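Local coordinates for protein 2-methyl-3-hydroxypyridine-5-carboxylic acid oxygenase (Mesorhizobium loti, PDB 3ALJ) that catalyses the FAD-dependent oxygenation of 2-methyl-3-hydroxypyridine-5-carboxylic acid, a reaction thought to open the pyridine ring, at residues Y54-G59 and L297-G302; S76-T81 and P100-T105; E94-L99 and N356-A361. One frame throughout, in Å; residues are numbered along the deposited sequence.

Contact 1 (Y54-G59 and L297-G302). With FAD (flavin-adenine dinucleotide), chain B; BME (beta-mercaptoethanol), chain D.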
loop_
_atom_site.group_PDB
_atom_site.type_symbol
_atom_site.label_atom_id
_atom_site.label_comp_id
_atom_site.label_asym_id
_atom_site.label_seq_id
_atom_site.Cartn_x
_atom_site.Cartn_y
_atom_site.Cartn_z
ATOM N N TYR A 54 0.909 6.868 -0.521
ATOM C CA TYR A 54 -0.263 7.576 -1.094
ATOM C C TYR A 54 -1.549 6.781 -0.953
ATOM O O TYR A 54 -1.549 5.545 -1.249
ATOM C CB TYR A 54 -0.069 7.805 -2.600
ATOM C CG TYR A 54 0.946 8.857 -2.985
ATOM C CD1 TYR A 54 2.273 8.876 -2.523
ATOM C CD2 TYR A 54 0.573 9.838 -3.889
ATOM C CE1 TYR A 54 3.147 9.856 -2.888
ATOM C CE2 TYR A 54 1.463 10.813 -4.358
ATOM C CZ TYR A 54 2.757 10.837 -3.819
ATOM O OH TYR A 54 3.646 11.797 -4.200
ATOM N N LEU A 55 -2.665 7.397 -0.580
ATOM C CA LEU A 55 -3.988 6.808 -0.694
ATOM C C LEU A 55 -4.809 7.686 -1.589
ATOM O O LEU A 55 -4.497 8.865 -1.751
ATOM C CB LEU A 55 -4.710 6.654 0.673
ATOM C CG LEU A 55 -3.998 5.660 1.680
ATOM C CD1 LEU A 55 -4.937 5.588 2.864
ATOM C CD2 LEU A 55 -3.823 4.271 0.990
ATOM N N TRP A 56 -5.842 7.099 -2.157
ATOM C CA TRP A 56 -6.771 7.826 -3.034
ATOM C C TRP A 56 -8.165 7.652 -2.494
ATOM O O TRP A 56 -8.407 6.951 -1.511
ATOM C CB TRP A 56 -6.703 7.291 -4.448
ATOM C CG TRP A 56 -5.277 7.247 -5.015
ATOM C CD1 TRP A 56 -4.289 6.338 -4.676
ATOM C CD2 TRP A 56 -4.674 8.136 -5.966
ATOM N NE1 TRP A 56 -3.098 6.618 -5.346
ATOM C CE2 TRP A 56 -3.321 7.726 -6.149
ATOM C CE3 TRP A 56 -5.180 9.217 -6.722
ATOM C CZ2 TRP A 56 -2.464 8.370 -7.051
ATOM C CZ3 TRP A 56 -4.326 9.870 -7.595
ATOM C CH2 TRP A 56 -3.012 9.461 -7.796
ATOM N N HIS A 57 -9.152 8.248 -3.163
ATOM C CA HIS A 57 -10.505 8.128 -2.799
ATOM C C HIS A 57 -10.947 6.727 -2.403
ATOM O O HIS A 57 -11.616 6.590 -1.389
ATOM C CB HIS A 57 -11.347 8.591 -4.069
ATOM C CG HIS A 57 -12.795 8.177 -4.088
ATOM N ND1 HIS A 57 -13.205 7.108 -4.859
ATOM C CD2 HIS A 57 -13.888 8.637 -3.434
ATOM C CE1 HIS A 57 -14.525 6.946 -4.700
ATOM N NE2 HIS A 57 -14.972 7.863 -3.833
ATOM N N ASN A 58 -10.578 5.713 -3.187
ATOM C CA ASN A 58 -11.035 4.358 -2.811
ATOM C C ASN A 58 -10.519 3.925 -1.381
ATOM O O ASN A 58 -11.308 3.422 -0.582
ATOM C CB ASN A 58 -10.559 3.335 -3.870
ATOM C CG ASN A 58 -9.012 3.228 -4.026
ATOM O OD1 ASN A 58 -8.275 4.244 -3.987
ATOM N ND2 ASN A 58 -8.549 1.998 -4.300
ATOM N N GLY A 59 -9.234 4.200 -1.107
ATOM C CA GLY A 59 -8.666 3.879 0.238
ATOM C C GLY A 59 -9.256 4.747 1.279
ATOM O O GLY A 59 -9.468 4.292 2.418
ATOM N N LEU A 297 0.933 3.135 -9.923
ATOM C CA LEU A 297 -0.339 3.805 -9.670
ATOM C C LEU A 297 -0.690 3.983 -8.240
ATOM O O LEU A 297 -1.792 4.494 -7.918
ATOM C CB LEU A 297 -1.499 3.103 -10.440
ATOM C CG LEU A 297 -1.376 3.083 -11.949
ATOM C CD1 LEU A 297 -2.616 2.171 -12.447
ATOM C CD2 LEU A 297 -1.377 4.556 -12.462
ATOM N N ALA A 298 0.254 3.600 -7.335
ATOM C CA ALA A 298 0.069 3.784 -5.877
ATOM C C ALA A 298 -1.293 3.252 -5.438
ATOM O O ALA A 298 -2.083 3.896 -4.767
ATOM C CB ALA A 298 0.248 5.310 -5.489
ATOM N N GLN A 299 -1.508 1.971 -5.789
ATOM C CA GLN A 299 -2.707 1.223 -5.476
ATOM C C GLN A 299 -2.543 -0.093 -4.748
ATOM O O GLN A 299 -3.501 -0.880 -4.559
ATOM C CB GLN A 299 -3.559 0.995 -6.765
ATOM C CG GLN A 299 -4.343 2.313 -7.137
ATOM C CD GLN A 299 -5.463 2.614 -6.139
ATOM O OE1 GLN A 299 -5.927 1.745 -5.408
ATOM N NE2 GLN A 299 -5.883 3.873 -6.058
ATOM N N GLY A 300 -1.302 -0.485 -4.426
ATOM C CA GLY A 300 -1.180 -1.778 -3.789
ATOM C C GLY A 300 -1.982 -1.875 -2.473
ATOM O O GLY A 300 -2.691 -2.890 -2.226
ATOM N N ALA A 301 -1.722 -0.928 -1.570
ATOM C CA ALA A 301 -2.477 -0.877 -0.347
ATOM C C ALA A 301 -3.925 -0.451 -0.582
ATOM O O ALA A 301 -4.824 -0.971 0.101
ATOM C CB ALA A 301 -1.861 0.080 0.714
ATOM N N GLY A 302 -4.203 0.379 -1.598
ATOM C CA GLY A 302 -5.630 0.753 -1.858
ATOM C C GLY A 302 -6.413 -0.487 -2.246
ATOM O O GLY A 302 -7.524 -0.665 -1.715
HETATM P PA FAD B . 2.029 -6.080 4.339
HETATM O O1A FAD B . 1.896 -4.593 4.444
HETATM O O2A FAD B . 3.229 -6.646 3.844
HETATM O O5B FAD B . 1.725 -6.642 5.794
HETATM C C5B FAD B . 1.799 -8.078 6.079
HETATM C C4B FAD B . 1.990 -8.089 7.582
HETATM O O4B FAD B . 1.969 -9.531 7.863
HETATM C C3B FAD B . 3.313 -7.620 8.062
HETATM O O3B FAD B . 3.177 -6.777 9.225
HETATM C C2B FAD B . 4.112 -8.950 8.311
HETATM O O2B FAD B . 5.107 -8.834 9.344
HETATM C C1B FAD B . 3.060 -9.887 8.807
HETATM N N9A FAD B . 3.281 -11.257 8.471
HETATM C C8A FAD B . 3.957 -11.805 7.403
HETATM N N7A FAD B . 3.870 -13.144 7.402
HETATM C C5A FAD B . 3.117 -13.475 8.519
HETATM C C6A FAD B . 2.620 -14.688 8.989
HETATM N N6A FAD B . 2.935 -15.868 8.355
HETATM N N1A FAD B . 1.876 -14.640 10.095
HETATM C C2A FAD B . 1.603 -13.505 10.748
HETATM N N3A FAD B . 2.022 -12.278 10.323
HETATM C C4A FAD B . 2.758 -12.302 9.178
HETATM N N1 FAD B . 0.441 1.095 -1.959
HETATM C C2 FAD B . -0.363 2.143 -1.938
HETATM O O2 FAD B . -1.590 2.054 -1.771
HETATM N N3 FAD B . 0.160 3.422 -2.127
HETATM C C4 FAD B . 1.528 3.636 -2.298
HETATM O O4 FAD B . 1.972 4.844 -2.310
HETATM C C4X FAD B . 2.340 2.516 -2.334
HETATM N N5 FAD B . 3.740 2.668 -2.623
HETATM C C5X FAD B . 4.530 1.538 -2.726
HETATM C C6 FAD B . 5.878 1.641 -3.111
HETATM C C7 FAD B . 6.681 0.530 -3.149
HETATM C C7M FAD B . 8.172 0.685 -3.563
HETATM C C8 FAD B . 6.161 -0.719 -2.882
HETATM C C8M FAD B . 7.023 -2.001 -2.953
HETATM C C9 FAD B . 4.816 -0.840 -2.504
HETATM C C9A FAD B . 3.968 0.295 -2.465
HETATM N N10 FAD B . 2.550 0.193 -2.116
HETATM C C10 FAD B . 1.771 1.288 -2.107
HETATM C "C1'" FAD B . 1.953 -1.203 -1.857
HETATM C "C2'" FAD B . 1.838 -1.423 -0.355
HETATM O "O2'" FAD B . 3.138 -1.259 0.250
HETATM C "C3'" FAD B . 1.421 -2.881 -0.087
HETATM O "O3'" FAD B . 0.510 -3.279 -1.180
HETATM C "C4'" FAD B . 0.664 -3.079 1.160
HETATM O "O4'" FAD B . 1.560 -2.734 2.255
HETATM C "C5'" FAD B . 0.274 -4.507 1.359
HETATM O "O5'" FAD B . -0.424 -4.621 2.595
HETATM P P FAD B . -0.637 -6.080 3.162
HETATM O O1P FAD B . -1.314 -5.892 4.453
HETATM O O2P FAD B . -1.239 -7.001 2.146
HETATM O O3P FAD B . 0.860 -6.651 3.384
HETATM C C1 BME D . -10.046 -0.659 -6.331
HETATM C C2 BME D . -8.590 -0.871 -5.775
HETATM O O1 BME D . -10.631 0.433 -5.609
HETATM S S2 BME D . -8.024 -2.471 -6.573
#
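Asn58 and Gln299 face each other across this contact through a reciprocal pair of amide hydrogen bonds, a compact example of two buried amides bonded to one another. Asn58 ND2 gives its hydrogen to Gln299 OE1 at 2.9 Å, and Gln299 NE2 returns one to Asn58 OD1 at 3.2 Å on a nearly straight path. The two amide planes are turned 43° apart, so the match is twisted: Asn58 OD1 lies in the amide plane of Gln299, whereas NE2 approaches well out of the Asn58 carbonyl plane. A bend at chi2 (-70°) swings the Gln299 amide toward Asn58. Asn58 ND2 also donates to O1 of a beta-mercaptoethanol molecule that probably came from the crystallisation liquor. A third, weak bond runs from Trp56 NE1 at the indole edge to Ala298 O (3.0 Å).

Apolar packing is slight. Ala298 CB meets Tyr54 CB at 3.8 Å and lies in the plane of the Trp56 ring, at its edge.

Both segments also hold the flavin. The Tyr54 backbone reads the pyrimidine edge, its N donating to FAD O4 and its O accepting from FAD N3, each at 2.9 Å. Ala301 N donates to FAD N1 at 3.0 Å, and Gly302 N binds FAD O2 more weakly. These amides belong to the start of a helix, which would probably favour negative charge at N1 and O2 of the reduced flavin. A side chain at position 300 would strike FAD C1', and one at 302 would strike Gln299 OE1.

Strand 52-56, paired with strand 101-105, runs into helix 57-65 beside the N-terminus of helix 300-314, while helices 321-349 and 364-367 touch Gln299, and Tyr54 OH bonds Ser215 and Thr199.

Contact 2 (S76-T81 and P100-T105)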
loop_
_atom_site.group_PDB
_atom_site.type_symbol
_atom_site.label_atom_id
_atom_site.label_comp_id
_atom_site.label_asym_id
_atom_site.label_seq_id
_atom_site.Cartn_x
_atom_site.Cartn_y
_atom_site.Cartn_z
ATOM N N SER A 76 -2.047 14.500 7.823
ATOM C CA SER A 76 -1.625 14.084 6.474
ATOM C C SER A 76 -2.014 15.229 5.480
ATOM O O SER A 76 -2.568 16.227 5.906
ATOM C CB SER A 76 -2.246 12.757 6.099
ATOM O OG SER A 76 -3.684 12.860 6.049
ATOM N N HIS A 77 -1.639 15.032 4.242
ATOM C CA HIS A 77 -1.638 16.147 3.241
ATOM C C HIS A 77 -2.209 15.763 1.956
ATOM O O HIS A 77 -1.859 14.768 1.375
ATOM C CB HIS A 77 -0.135 16.535 3.115
ATOM C CG HIS A 77 0.214 17.628 2.126
ATOM N ND1 HIS A 77 0.036 18.954 2.432
ATOM C CD2 HIS A 77 0.971 17.607 1.010
ATOM C CE1 HIS A 77 0.498 19.709 1.428
ATOM N NE2 HIS A 77 1.090 18.919 0.544
ATOM N N THR A 78 -3.009 16.694 1.428
ATOM C CA THR A 78 -3.342 16.616 0.006
ATOM C C THR A 78 -2.560 17.694 -0.724
ATOM O O THR A 78 -2.890 18.914 -0.545
ATOM C CB THR A 78 -4.858 16.782 -0.395
ATOM O OG1 THR A 78 -5.639 15.796 0.336
ATOM C CG2 THR A 78 -5.112 16.597 -1.909
ATOM N N PRO A 79 -1.551 17.400 -1.554
ATOM C CA PRO A 79 -0.879 18.483 -2.284
ATOM C C PRO A 79 -1.882 19.270 -3.178
ATOM O O PRO A 79 -2.882 18.746 -3.635
ATOM C CB PRO A 79 0.125 17.725 -3.219
ATOM C CG PRO A 79 0.368 16.432 -2.456
ATOM C CD PRO A 79 -1.027 16.037 -1.925
ATOM N N PRO A 80 -1.489 20.563 -3.438
ATOM C CA PRO A 80 -2.355 21.316 -4.393
ATOM C C PRO A 80 -2.351 20.739 -5.751
ATOM O O PRO A 80 -3.306 20.966 -6.473
ATOM C CB PRO A 80 -1.682 22.672 -4.523
ATOM C CG PRO A 80 -0.806 22.778 -3.306
ATOM C CD PRO A 80 -0.412 21.335 -2.805
ATOM N N THR A 81 -1.299 20.058 -6.206
ATOM C CA THR A 81 -1.244 19.445 -7.486
ATOM C C THR A 81 -0.244 18.270 -7.460
ATOM O O THR A 81 0.657 18.239 -6.600
ATOM C CB THR A 81 -0.821 20.443 -8.611
ATOM O OG1 THR A 81 -1.101 19.779 -9.887
ATOM C CG2 THR A 81 0.508 20.958 -8.521
ATOM N N PRO A 100 -10.515 12.735 -4.442
ATOM C CA PRO A 100 -9.677 12.813 -3.227
ATOM C C PRO A 100 -8.409 11.932 -3.236
ATOM O O PRO A 100 -8.392 10.873 -3.843
ATOM C CB PRO A 100 -10.644 12.326 -2.174
ATOM C CG PRO A 100 -12.065 12.773 -2.687
ATOM C CD PRO A 100 -11.943 12.520 -4.126
ATOM N N TRP A 101 -7.327 12.477 -2.641
ATOM C CA TRP A 101 -6.069 11.714 -2.482
ATOM C C TRP A 101 -5.354 12.309 -1.337
ATOM O O TRP A 101 -5.688 13.385 -0.833
ATOM C CB TRP A 101 -5.256 11.693 -3.808
ATOM C CG TRP A 101 -4.823 13.031 -4.333
ATOM C CD1 TRP A 101 -5.634 14.072 -4.816
ATOM C CD2 TRP A 101 -3.464 13.479 -4.511
ATOM N NE1 TRP A 101 -4.838 15.153 -5.214
ATOM C CE2 TRP A 101 -3.504 14.798 -5.046
ATOM C CE3 TRP A 101 -2.164 12.910 -4.215
ATOM C CZ2 TRP A 101 -2.358 15.529 -5.354
ATOM C CZ3 TRP A 101 -1.073 13.597 -4.553
ATOM C CH2 TRP A 101 -1.113 14.884 -5.097
ATOM N N ARG A 102 -4.322 11.593 -0.870
ATOM C CA ARG A 102 -3.689 11.970 0.395
ATOM C C ARG A 102 -2.354 11.327 0.476
ATOM O O ARG A 102 -2.168 10.143 0.051
ATOM C CB ARG A 102 -4.536 11.425 1.592
ATOM C CG ARG A 102 -4.346 12.251 2.893
ATOM C CD ARG A 102 -5.007 13.694 2.732
ATOM N NE ARG A 102 -5.014 14.340 4.030
ATOM C CZ ARG A 102 -5.643 15.503 4.188
ATOM N NH1 ARG A 102 -6.127 16.175 3.144
ATOM N NH2 ARG A 102 -5.781 16.035 5.366
ATOM N N ILE A 103 -1.361 12.012 1.029
ATOM C CA ILE A 103 0.000 11.482 1.276
ATOM C C ILE A 103 0.181 11.499 2.787
ATOM O O ILE A 103 -0.254 12.415 3.504
ATOM C CB ILE A 103 1.070 12.333 0.650
ATOM C CG1 ILE A 103 0.786 12.446 -0.875
ATOM C CG2 ILE A 103 2.430 11.737 0.861
ATOM C CD1 ILE A 103 1.761 13.391 -1.569
ATOM N N MET A 104 0.842 10.430 3.278
ATOM C CA MET A 104 1.063 10.303 4.760
ATOM C C MET A 104 2.251 9.399 4.958
ATOM O O MET A 104 2.643 8.633 4.096
ATOM C CB MET A 104 -0.157 9.724 5.489
ATOM C CG MET A 104 -0.489 8.303 4.922
ATOM S SD MET A 104 -2.257 7.904 5.168
ATOM C CE MET A 104 -2.943 8.907 3.767
ATOM N N THR A 105 2.732 9.426 6.188
ATOM C CA THR A 105 3.746 8.358 6.509
ATOM C C THR A 105 2.993 7.017 6.703
ATOM O O THR A 105 1.852 6.981 7.105
ATOM C CB THR A 105 4.608 8.750 7.758
ATOM O OG1 THR A 105 3.792 8.689 8.943
ATOM C CG2 THR A 105 5.250 10.138 7.634
HETATM O O HOH W 1 -4.668 18.023 -5.780
#
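Over one face of the Trp101 indole lie Thr78 CG2, above the five-membered ring, and Pro79 CD, 3.6 Å from the centroid of the six-membered ring; both are CH-pi contacts. At the indole edge, in plane, a water accepts from Trp101 NE1 and donates to Pro79 O. The Arg102 guanidinium carries His77 CA over one face and two hydroxyls at its edge: NE donates to Ser76 OG (2.8 Å, 170°) and NH1 to Thr78 OG1 (2.9 Å), both close to its plane. The arginine chain leaves anti to the backbone N (chi1 -155°) and then bends at chi2, which carries the guanidinium to residues 76-78. Thr78 OG1 in turn donates to Trp101 O at 2.7 Å. Ser76 OG is also hydrogen-bonded to Val72 O and Leu73 O, and Arg102 NH2 to Leu73 O. Were Arg102 an alanine, the hydroxyls of Ser76 and Thr78 would probably lose their shared donor, and Leu73 O a partner. Pro79 CG presses tightly on Ile103 CD1.

His77 and Ile103 exchange two backbone bonds, N to O each way (3.1 and 2.8 Å). This is an isolated antiparallel bridge of the hydrogen-bonded kind, by which a loop pairs with strand 101-105, itself already joined to strand 52-56.

Contact 3 (E94-L99 and N356-A361)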
loop_
_atom_site.group_PDB
_atom_site.type_symbol
_atom_site.label_atom_id
_atom_site.label_comp_id
_atom_site.label_asym_id
_atom_site.label_seq_id
_atom_site.Cartn_x
_atom_site.Cartn_y
_atom_site.Cartn_z
ATOM N N GLU A 94 -1.443 17.819 -12.424
ATOM C CA GLU A 94 -2.745 17.076 -12.512
ATOM C C GLU A 94 -3.423 17.143 -11.164
ATOM O O GLU A 94 -2.806 16.974 -10.084
ATOM C CB GLU A 94 -2.445 15.567 -12.844
ATOM C CG GLU A 94 -1.882 15.399 -14.239
ATOM C CD GLU A 94 -1.373 13.979 -14.466
ATOM O OE1 GLU A 94 -0.212 13.700 -14.189
ATOM O OE2 GLU A 94 -2.162 13.171 -14.983
ATOM N N THR A 95 -4.758 17.347 -11.188
ATOM C CA THR A 95 -5.565 17.399 -9.943
ATOM C C THR A 95 -6.770 16.482 -10.044
ATOM O O THR A 95 -7.575 16.447 -9.098
ATOM C CB THR A 95 -5.978 18.832 -9.567
ATOM O OG1 THR A 95 -6.788 19.329 -10.619
ATOM C CG2 THR A 95 -4.783 19.709 -9.287
ATOM N N PHE A 96 -6.987 15.752 -11.140
ATOM C CA PHE A 96 -7.963 14.628 -11.155
ATOM C C PHE A 96 -9.403 15.018 -10.954
ATOM O O PHE A 96 -10.180 14.276 -10.399
ATOM C CB PHE A 96 -7.581 13.575 -10.042
ATOM C CG PHE A 96 -6.039 13.407 -9.824
ATOM C CD1 PHE A 96 -5.239 13.032 -10.901
ATOM C CD2 PHE A 96 -5.458 13.565 -8.589
ATOM C CE1 PHE A 96 -3.861 12.851 -10.746
ATOM C CE2 PHE A 96 -4.083 13.362 -8.398
ATOM C CZ PHE A 96 -3.307 13.003 -9.473
ATOM N N ASN A 97 -9.719 16.242 -11.369
ATOM C CA ASN A 97 -11.101 16.755 -11.255
ATOM C C ASN A 97 -11.679 16.511 -9.865
ATOM O O ASN A 97 -12.806 16.057 -9.693
ATOM C CB ASN A 97 -11.998 16.235 -12.328
ATOM C CG ASN A 97 -13.311 17.158 -12.416
ATOM O OD1 ASN A 97 -13.297 18.418 -12.079
ATOM N ND2 ASN A 97 -14.434 16.524 -12.775
ATOM N N GLY A 98 -10.848 16.818 -8.876
ATOM C CA GLY A 98 -11.344 16.776 -7.512
ATOM C C GLY A 98 -11.288 15.404 -6.804
ATOM O O GLY A 98 -11.664 15.354 -5.622
ATOM N N LEU A 99 -10.895 14.340 -7.497
ATOM C CA LEU A 99 -10.829 13.035 -6.846
ATOM C C LEU A 99 -9.948 13.151 -5.579
ATOM O O LEU A 99 -8.793 13.582 -5.680
ATOM C CB LEU A 99 -10.125 12.107 -7.808
ATOM C CG LEU A 99 -9.839 10.699 -7.363
ATOM C CD1 LEU A 99 -11.013 9.868 -7.352
ATOM C CD2 LEU A 99 -8.748 10.111 -8.368
ATOM N N ASN A 356 0.799 13.765 -17.426
ATOM C CA ASN A 356 -0.589 13.611 -17.931
ATOM C C ASN A 356 -1.066 12.196 -18.131
ATOM O O ASN A 356 -1.964 11.907 -18.975
ATOM C CB ASN A 356 -0.827 14.472 -19.220
ATOM C CG ASN A 356 -0.833 15.923 -18.956
ATOM O OD1 ASN A 356 -1.458 16.377 -17.981
ATOM N ND2 ASN A 356 -0.029 16.650 -19.770
ATOM N N MET A 357 -0.493 11.292 -17.348
ATOM C CA MET A 357 -0.860 9.865 -17.454
ATOM C C MET A 357 -1.819 9.302 -16.433
ATOM O O MET A 357 -2.199 8.157 -16.487
ATOM C CB MET A 357 0.408 8.949 -17.594
ATOM C CG MET A 357 1.307 9.274 -18.784
ATOM S SD MET A 357 0.439 8.966 -20.323
ATOM C CE MET A 357 0.467 7.205 -20.256
ATOM N N PHE A 358 -2.332 10.213 -15.575
ATOM C CA PHE A 358 -3.410 9.745 -14.712
ATOM C C PHE A 358 -4.719 9.972 -15.465
ATOM O O PHE A 358 -5.518 10.902 -15.190
ATOM C CB PHE A 358 -3.396 10.527 -13.374
ATOM C CG PHE A 358 -2.322 9.988 -12.447
ATOM C CD1 PHE A 358 -2.544 8.766 -11.783
ATOM C CD2 PHE A 358 -1.092 10.676 -12.337
ATOM C CE1 PHE A 358 -1.492 8.210 -10.975
ATOM C CE2 PHE A 358 -0.091 10.102 -11.479
ATOM C CZ PHE A 358 -0.310 8.907 -10.884
ATOM N N THR A 359 -4.896 9.139 -16.496
ATOM C CA THR A 359 -6.066 9.198 -17.377
ATOM C C THR A 359 -7.236 8.549 -16.670
ATOM O O THR A 359 -7.109 7.951 -15.555
ATOM C CB THR A 359 -5.787 8.279 -18.610
ATOM O OG1 THR A 359 -5.494 6.936 -18.092
ATOM C CG2 THR A 359 -4.547 8.717 -19.435
ATOM N N PRO A 360 -8.432 8.620 -17.280
ATOM C CA PRO A 360 -9.492 7.915 -16.691
ATOM C C PRO A 360 -9.308 6.469 -16.410
ATOM O O PRO A 360 -9.641 5.945 -15.356
ATOM C CB PRO A 360 -10.683 8.192 -17.680
ATOM C CG PRO A 360 -10.369 9.580 -18.175
ATOM C CD PRO A 360 -8.836 9.537 -18.359
ATOM N N ALA A 361 -8.625 5.782 -17.349
ATOM C CA ALA A 361 -8.325 4.413 -17.089
ATOM C C ALA A 361 -7.349 4.119 -15.928
ATOM O O ALA A 361 -7.532 3.185 -15.187
ATOM C CB ALA A 361 -7.873 3.776 -18.474
HETATM O O HOH W 2 1.186 11.565 -15.089
HETATM O O HOH W 3 -4.696 13.524 -15.283
#
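Phe96 turns its ring edge toward the face of Phe358 in an offset edge-to-face pair, the centroids 5.4 Å apart and the planes at 75°. Phe96 CZ stands over the Phe358 face, while the neighbouring Phe96 CE1 lies above the CG end of the ring and touches Phe358 CB at 3.5 Å. The two side chains cross at a slant.

Glu94 comes to the same phenylalanine from another direction, roughly at a right angle to its side chain. With CG anti to the carbonyl carbon (chi1 -68°) and an extended chain beyond, its carboxylate is carried to the rim of the Phe358 ring: Glu94 CD lies in the ring plane, and OE1 approaches CD2 at 3.7 Å, near the positively polarised C-H edge. The carboxylate plane is inclined to the ring by 45°, and its other oxygen meets the backbone. Phe358 N donates to Glu94 OE2 at 3.0 Å, meeting its syn lone pair.

Two waters extend the grip. One donates to OE1 of Glu94 (2.7 Å) and accepts from Met357 N; the other donates both to Glu94 OE2, at 2.6 Å, and to Phe358 O. The carboxylate therefore engages the backbone directly at Phe358 N, and through water at Met357 N and Phe358 O, around an inverse gamma turn centred on Phe358. The case illustrates how one buried carboxylate can be bonded to the backbone of a segment that lacks regular structure.

Glu94 ends strand 89-94, which pairs with strand 82-86, and the loop beyond it leads to strand 101-105. Across the contact, residues 356-361 connect helix 321-349, whose Tyr346 OH bonds Met357 O, to helix 364-367. Trp56 meets both phenylalanine rings; Trp101 adds an edge-to-face partner to Phe96, and Tyr82 does so for Phe358.

Contact 1 is the core of the set, wholly buried near the chain's centre and with several of its residues in the flavin pocket; contact 2 is partly exposed, and contact 3, though mostly buried, lies farthest out, with Asn356 at the surface. Contacts 1 and 2 hold the same two-stranded sheet, Leu55 N pairing with Arg102 O. Contact 3 leans on both through aromatic packing, Phe96 touching Trp56 and Trp101. Chemistry follows place: paired amides and backbone bonds to a cofactor at the centre, arginine-hydroxyl bonds and a beta bridge farther out, and a water-assisted carboxylate where a segment near the C-terminus covers the aromatic cluster.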